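Local coordinates for protein branched-chain alpha-ketoacid decarboxylase (PDB 2VBF) that probably decarboxylates branched-chain and aromatic alpha-keto acids to aldehydes, using thiamine diphosphate and a magnesium ion, at residues E387-Q400 with T409-P422. Residues are numbered along the deposited sequence; the frame is centred on the assembly and turned at random. Where two conformers were deposited one is given.
Sequences ESLTQSNETIVAEQ and TIFLKSNSRFIGQP
Lys413 sends its side chain along the loop that follows the helix ending at Leu389, and NZ donates to Thr390 O at 2.7 Å and weakly to Ser388 O. The chain runs extended until a bend at its last torsion brings NZ to these carbonyls, tilted from the plane of the Thr390 carbonyl; the positive charge is probably well placed at the negative, C-terminal end of the helix. A methionine in its place would probably leave Thr390 O without this donor and the end of the helix less firmly tied to 409-422. On the same helix, Glu387 stretches out with CG anti to N (chi1 -178°). The anti lone pair of its OE2 takes a nearly straight bond from Phe411 N (2.8 Å, 174°). The same oxygen lies at the edge of the Phe411 ring, 3.4 Å from CD2. Ser416 OG accepts from Glu394 N at 3.2 Å and donates weakly to Gln391 O, bridging the approach to the strand. Strands 394-398 and 417-419 then pair in parallel, 21° apart, through bonds such as Ile419 N to Ile396 O. On one face Ile396 sets CD1 against Leu412 CD2 (3.8 Å) and lays CG2 against Phe418 CE1 (3.9 Å), with helix 402-407 packed on Phe418. On the other, Val397 and Ile419 lie side by side, facing helix 430-440, and a water joins Thr395 OG1, also hydrogen-bonded to Ser444 OG, to Arg417 NH2, which salt-bridges Asp441. This is a right-handed beta-alpha-beta crossover at the border of the parallel sheet in the C-terminal thiamine diphosphate-binding domain, and the side chain of Gln400 lies about 5 Å from the bound thiamine diphosphate.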
loop_
_atom_site.group_PDB
_atom_site.type_symbol
_atom_site.label_atom_id
_atom_site.label_comp_id
_atom_site.label_asym_id
_atom_site.label_seq_id
_atom_site.Cartn_x
_atom_site.Cartn_y
_atom_site.Cartn_z
ATOM N N GLU A 387 -2.270 -32.272 -4.959
ATOM C CA GLU A 387 -2.405 -32.738 -6.341
ATOM C C GLU A 387 -3.453 -33.835 -6.451
ATOM O O GLU A 387 -4.306 -33.793 -7.333
ATOM C CB GLU A 387 -1.077 -33.261 -6.878
ATOM C CG GLU A 387 -1.153 -33.722 -8.336
ATOM C CD GLU A 387 0.192 -34.058 -8.911
ATOM O OE1 GLU A 387 0.874 -34.934 -8.340
ATOM O OE2 GLU A 387 0.572 -33.467 -9.935
ATOM N N SER A 388 -3.370 -34.811 -5.550
ATOM C CA SER A 388 -4.321 -35.924 -5.507
ATOM C C SER A 388 -5.737 -35.453 -5.174
ATOM O O SER A 388 -6.700 -35.813 -5.860
ATOM C CB SER A 388 -3.849 -36.959 -4.474
ATOM O OG SER A 388 -4.493 -38.212 -4.653
ATOM N N LEU A 389 -5.858 -34.623 -4.146
ATOM C CA LEU A 389 -7.159 -34.258 -3.593
ATOM C C LEU A 389 -7.830 -33.063 -4.251
ATOM O O LEU A 389 -8.990 -32.781 -3.947
ATOM C CB LEU A 389 -7.041 -34.005 -2.090
ATOM C CG LEU A 389 -6.712 -35.241 -1.258
ATOM C CD1 LEU A 389 -6.340 -34.820 0.154
ATOM C CD2 LEU A 389 -7.903 -36.217 -1.268
ATOM N N THR A 390 -7.124 -32.341 -5.123
ATOM C CA THR A 390 -7.750 -31.243 -5.857
ATOM C C THR A 390 -8.682 -31.862 -6.898
ATOM O O THR A 390 -8.387 -32.925 -7.457
ATOM C CB THR A 390 -6.710 -30.278 -6.493
ATOM O OG1 THR A 390 -6.098 -29.492 -5.461
ATOM C CG2 THR A 390 -7.363 -29.323 -7.465
ATOM N N GLN A 391 -9.827 -31.212 -7.101
ATOM C CA GLN A 391 -10.878 -31.695 -7.991
ATOM C C GLN A 391 -10.968 -30.866 -9.276
ATOM O O GLN A 391 -10.303 -29.837 -9.429
ATOM C CB GLN A 391 -12.229 -31.629 -7.259
ATOM C CG GLN A 391 -12.292 -32.497 -6.007
ATOM C CD GLN A 391 -13.549 -32.280 -5.171
ATOM O OE1 GLN A 391 -14.449 -31.523 -5.543
ATOM N NE2 GLN A 391 -13.615 -32.961 -4.029
ATOM N N SER A 392 -11.794 -31.335 -10.204
ATOM C CA SER A 392 -12.156 -30.547 -11.380
ATOM C C SER A 392 -12.936 -29.288 -10.980
ATOM O O SER A 392 -13.520 -29.223 -9.887
ATOM C CB SER A 392 -13.006 -31.390 -12.330
ATOM O OG SER A 392 -14.198 -31.805 -11.687
ATOM N N ASN A 393 -12.954 -28.299 -11.874
ATOM C CA ASN A 393 -13.639 -27.021 -11.662
ATOM C C ASN A 393 -13.226 -26.323 -10.357
ATOM O O ASN A 393 -14.066 -25.798 -9.627
ATOM C CB ASN A 393 -15.170 -27.196 -11.717
ATOM C CG ASN A 393 -15.932 -25.856 -11.911
ATOM O OD1 ASN A 393 -15.450 -24.914 -12.566
ATOM N ND2 ASN A 393 -17.136 -25.787 -11.354
ATOM N N GLU A 394 -11.934 -26.345 -10.061
ATOM C CA GLU A 394 -11.374 -25.570 -8.942
ATOM C C GLU A 394 -10.353 -24.575 -9.446
ATOM O O GLU A 394 -9.816 -24.731 -10.539
ATOM C CB GLU A 394 -10.674 -26.480 -7.936
ATOM C CG GLU A 394 -11.599 -27.389 -7.175
ATOM C CD GLU A 394 -10.868 -28.253 -6.160
ATOM O OE1 GLU A 394 -9.683 -28.600 -6.366
ATOM O OE2 GLU A 394 -11.485 -28.603 -5.161
ATOM N N THR A 395 -10.094 -23.555 -8.631
ATOM C CA THR A 395 -9.033 -22.594 -8.903
ATOM C C THR A 395 -8.046 -22.661 -7.737
ATOM O O THR A 395 -8.446 -22.477 -6.574
ATOM C CB THR A 395 -9.582 -21.159 -9.109
ATOM O OG1 THR A 395 -10.481 -21.142 -10.228
ATOM C CG2 THR A 395 -8.438 -20.174 -9.386
ATOM N N ILE A 396 -6.787 -22.967 -8.052
ATOM C CA ILE A 396 -5.701 -22.983 -7.064
ATOM C C ILE A 396 -4.983 -21.641 -7.117
ATOM O O ILE A 396 -4.553 -21.203 -8.183
ATOM C CB ILE A 396 -4.700 -24.132 -7.304
ATOM C CG1 ILE A 396 -5.349 -25.490 -6.972
ATOM C CG2 ILE A 396 -3.443 -23.934 -6.454
ATOM C CD1 ILE A 396 -4.372 -26.681 -6.985
ATOM N N VAL A 397 -4.868 -20.988 -5.968
ATOM C CA VAL A 397 -4.171 -19.701 -5.878
ATOM C C VAL A 397 -2.996 -19.904 -4.928
ATOM O O VAL A 397 -3.176 -20.423 -3.819
ATOM C CB VAL A 397 -5.109 -18.575 -5.379
ATOM C CG1 VAL A 397 -4.416 -17.210 -5.470
ATOM C CG2 VAL A 397 -6.445 -18.570 -6.124
ATOM N N ALA A 398 -1.791 -19.540 -5.365
ATOM C CA ALA A 398 -0.578 -19.849 -4.591
ATOM C C ALA A 398 0.391 -18.671 -4.484
ATOM O O ALA A 398 0.850 -18.128 -5.486
ATOM C CB ALA A 398 0.125 -21.061 -5.152
ATOM N N GLU A 399 0.713 -18.317 -3.244
ATOM C CA GLU A 399 1.531 -17.143 -2.954
ATOM C C GLU A 399 3.024 -17.431 -3.142
ATOM O O GLU A 399 3.488 -18.555 -2.935
ATOM C CB GLU A 399 1.277 -16.698 -1.514
ATOM C CG GLU A 399 1.957 -15.381 -1.098
ATOM C CD GLU A 399 1.577 -14.253 -2.021
ATOM O OE1 GLU A 399 0.550 -13.601 -1.759
ATOM O OE2 GLU A 399 2.297 -14.040 -3.016
ATOM N N GLN A 400 3.768 -16.400 -3.531
ATOM C CA GLN A 400 5.234 -16.459 -3.558
ATOM C C GLN A 400 5.749 -16.956 -2.199
ATOM O O GLN A 400 5.289 -16.507 -1.150
ATOM C CB GLN A 400 5.825 -15.084 -3.907
ATOM C CG GLN A 400 5.465 -14.598 -5.321
ATOM C CD GLN A 400 5.867 -15.597 -6.392
ATOM O OE1 GLN A 400 7.057 -15.820 -6.639
ATOM N NE2 GLN A 400 4.875 -16.210 -7.037
ATOM N N THR A 409 3.881 -27.061 -9.647
ATOM C CA THR A 409 4.125 -28.299 -10.426
ATOM C C THR A 409 3.007 -29.342 -10.328
ATOM O O THR A 409 3.127 -30.425 -10.907
ATOM C CB THR A 409 5.464 -28.962 -10.048
ATOM O OG1 THR A 409 5.542 -29.071 -8.625
ATOM C CG2 THR A 409 6.644 -28.139 -10.597
ATOM N N ILE A 410 1.919 -29.015 -9.639
ATOM C CA ILE A 410 0.804 -29.959 -9.550
ATOM C C ILE A 410 0.007 -29.974 -10.864
ATOM O O ILE A 410 -0.202 -28.946 -11.512
ATOM C CB ILE A 410 -0.099 -29.731 -8.293
ATOM C CG1 ILE A 410 -1.093 -28.583 -8.487
ATOM C CG2 ILE A 410 0.753 -29.522 -7.041
ATOM C CD1 ILE A 410 -2.462 -29.051 -8.926
ATOM N N PHE A 411 -0.389 -31.180 -11.280
ATOM C CA PHE A 411 -1.226 -31.337 -12.468
ATOM C C PHE A 411 -2.655 -31.058 -12.069
ATOM O O PHE A 411 -3.209 -31.717 -11.184
ATOM C CB PHE A 411 -1.114 -32.740 -13.077
ATOM C CG PHE A 411 0.142 -32.950 -13.859
ATOM C CD1 PHE A 411 0.175 -32.722 -15.228
ATOM C CD2 PHE A 411 1.303 -33.352 -13.231
ATOM C CE1 PHE A 411 1.333 -32.907 -15.958
ATOM C CE2 PHE A 411 2.484 -33.538 -13.966
ATOM C CZ PHE A 411 2.491 -33.319 -15.332
ATOM N N LEU A 412 -3.237 -30.053 -12.707
ATOM C CA LEU A 412 -4.599 -29.671 -12.435
ATOM C C LEU A 412 -5.527 -30.602 -13.188
ATOM O O LEU A 412 -5.174 -31.143 -14.248
ATOM C CB LEU A 412 -4.865 -28.233 -12.879
ATOM C CG LEU A 412 -3.982 -27.168 -12.218
ATOM C CD1 LEU A 412 -4.191 -25.817 -12.889
ATOM C CD2 LEU A 412 -4.255 -27.095 -10.725
ATOM N N LYS A 413 -6.720 -30.758 -12.633
ATOM C CA LYS A 413 -7.761 -31.556 -13.257
ATOM C C LYS A 413 -8.553 -30.734 -14.253
ATOM O O LYS A 413 -8.307 -29.536 -14.460
ATOM C CB LYS A 413 -8.645 -32.179 -12.173
ATOM C CG LYS A 413 -7.809 -33.043 -11.239
ATOM C CD LYS A 413 -8.606 -34.016 -10.423
ATOM C CE LYS A 413 -7.682 -34.998 -9.701
ATOM N NZ LYS A 413 -6.578 -34.342 -8.929
ATOM N N SER A 414 -9.505 -31.385 -14.904
ATOM C CA SER A 414 -10.270 -30.742 -15.950
ATOM C C SER A 414 -10.984 -29.472 -15.467
ATOM O O SER A 414 -11.509 -29.437 -14.349
ATOM C CB SER A 414 -11.292 -31.737 -16.487
ATOM O OG SER A 414 -12.142 -32.150 -15.440
ATOM N N ASN A 415 -10.994 -28.448 -16.322
ATOM C CA ASN A 415 -11.621 -27.146 -16.064
ATOM C C ASN A 415 -11.128 -26.447 -14.791
ATOM O O ASN A 415 -11.812 -25.589 -14.224
ATOM C CB ASN A 415 -13.149 -27.274 -16.040
ATOM C CG ASN A 415 -13.846 -25.936 -16.147
ATOM O OD1 ASN A 415 -13.519 -25.108 -16.994
ATOM N ND2 ASN A 415 -14.804 -25.706 -15.263
ATOM N N SER A 416 -9.927 -26.799 -14.363
ATOM C CA SER A 416 -9.327 -26.159 -13.207
ATOM C C SER A 416 -8.329 -25.092 -13.630
ATOM O O SER A 416 -7.720 -25.162 -14.712
ATOM C CB SER A 416 -8.684 -27.200 -12.298
ATOM O OG SER A 416 -9.692 -27.939 -11.625
ATOM N N ARG A 417 -8.167 -24.097 -12.761
ATOM C CA ARG A 417 -7.315 -22.962 -13.050
ATOM C C ARG A 417 -6.322 -22.706 -11.927
ATOM O O ARG A 417 -6.421 -23.291 -10.852
ATOM C CB ARG A 417 -8.180 -21.754 -13.313
ATOM C CG ARG A 417 -9.032 -21.983 -14.538
ATOM C CD ARG A 417 -9.628 -20.721 -15.046
ATOM N NE ARG A 417 -10.774 -20.272 -14.254
ATOM C CZ ARG A 417 -11.989 -20.825 -14.282
ATOM N NH1 ARG A 417 -12.229 -21.901 -15.026
ATOM N NH2 ARG A 417 -12.967 -20.311 -13.539
ATOM N N PHE A 418 -5.365 -21.838 -12.223
ATOM C CA PHE A 418 -4.292 -21.482 -11.306
ATOM C C PHE A 418 -4.104 -19.970 -11.363
ATOM O O PHE A 418 -4.187 -19.355 -12.436
ATOM C CB PHE A 418 -3.020 -22.198 -11.741
ATOM C CG PHE A 418 -1.883 -22.092 -10.772
ATOM C CD1 PHE A 418 -1.685 -23.069 -9.809
ATOM C CD2 PHE A 418 -0.982 -21.028 -10.845
ATOM C CE1 PHE A 418 -0.606 -22.987 -8.920
ATOM C CE2 PHE A 418 0.083 -20.946 -9.965
ATOM C CZ PHE A 418 0.270 -21.928 -9.001
ATOM N N ILE A 419 -3.857 -19.377 -10.200
ATOM C CA ILE A 419 -3.436 -17.997 -10.103
ATOM C C ILE A 419 -2.145 -17.938 -9.266
ATOM O O ILE A 419 -2.105 -18.376 -8.115
ATOM C CB ILE A 419 -4.508 -17.101 -9.500
ATOM C CG1 ILE A 419 -5.704 -16.997 -10.449
ATOM C CG2 ILE A 419 -3.896 -15.715 -9.186
ATOM C CD1 ILE A 419 -6.876 -16.160 -9.900
ATOM N N GLY A 420 -1.092 -17.449 -9.905
ATOM C CA GLY A 420 0.184 -17.147 -9.271
ATOM C C GLY A 420 0.766 -15.923 -9.972
ATOM O O GLY A 420 0.390 -15.601 -11.098
ATOM N N GLN A 421 1.687 -15.242 -9.302
ATOM C CA GLN A 421 2.185 -13.944 -9.766
ATOM C C GLN A 421 3.716 -13.961 -9.785
ATOM O O GLN A 421 4.356 -13.206 -9.066
ATOM C CB GLN A 421 1.652 -12.851 -8.840
ATOM C CG GLN A 421 1.732 -11.434 -9.378
ATOM C CD GLN A 421 1.477 -10.391 -8.310
ATOM O OE1 GLN A 421 1.956 -10.517 -7.172
ATOM N NE2 GLN A 421 0.726 -9.352 -8.661
ATOM N N PRO A 422 4.315 -14.829 -10.613
ATOM C CA PRO A 422 5.778 -15.006 -10.553
ATOM C C PRO A 422 6.643 -13.870 -11.091
ATOM O O PRO A 422 7.822 -13.789 -10.724
ATOM C CB PRO A 422 6.006 -16.265 -11.392
ATOM C CG PRO A 422 4.855 -16.301 -12.343
ATOM C CD PRO A 422 3.697 -15.726 -11.606
HETATM O O HOH W 1 3.363 -32.900 -10.362
HETATM O O HOH W 2 -12.878 -23.776 -12.614
HETATM O O HOH W 3 -11.626 -18.917 -11.477
HETATM O O HOH W 4 2.013 -15.735 -6.541
HETATM O O HOH W 5 1.880 -13.062 -5.471
HETATM O O HOH W 6 8.935 -14.734 -8.388
#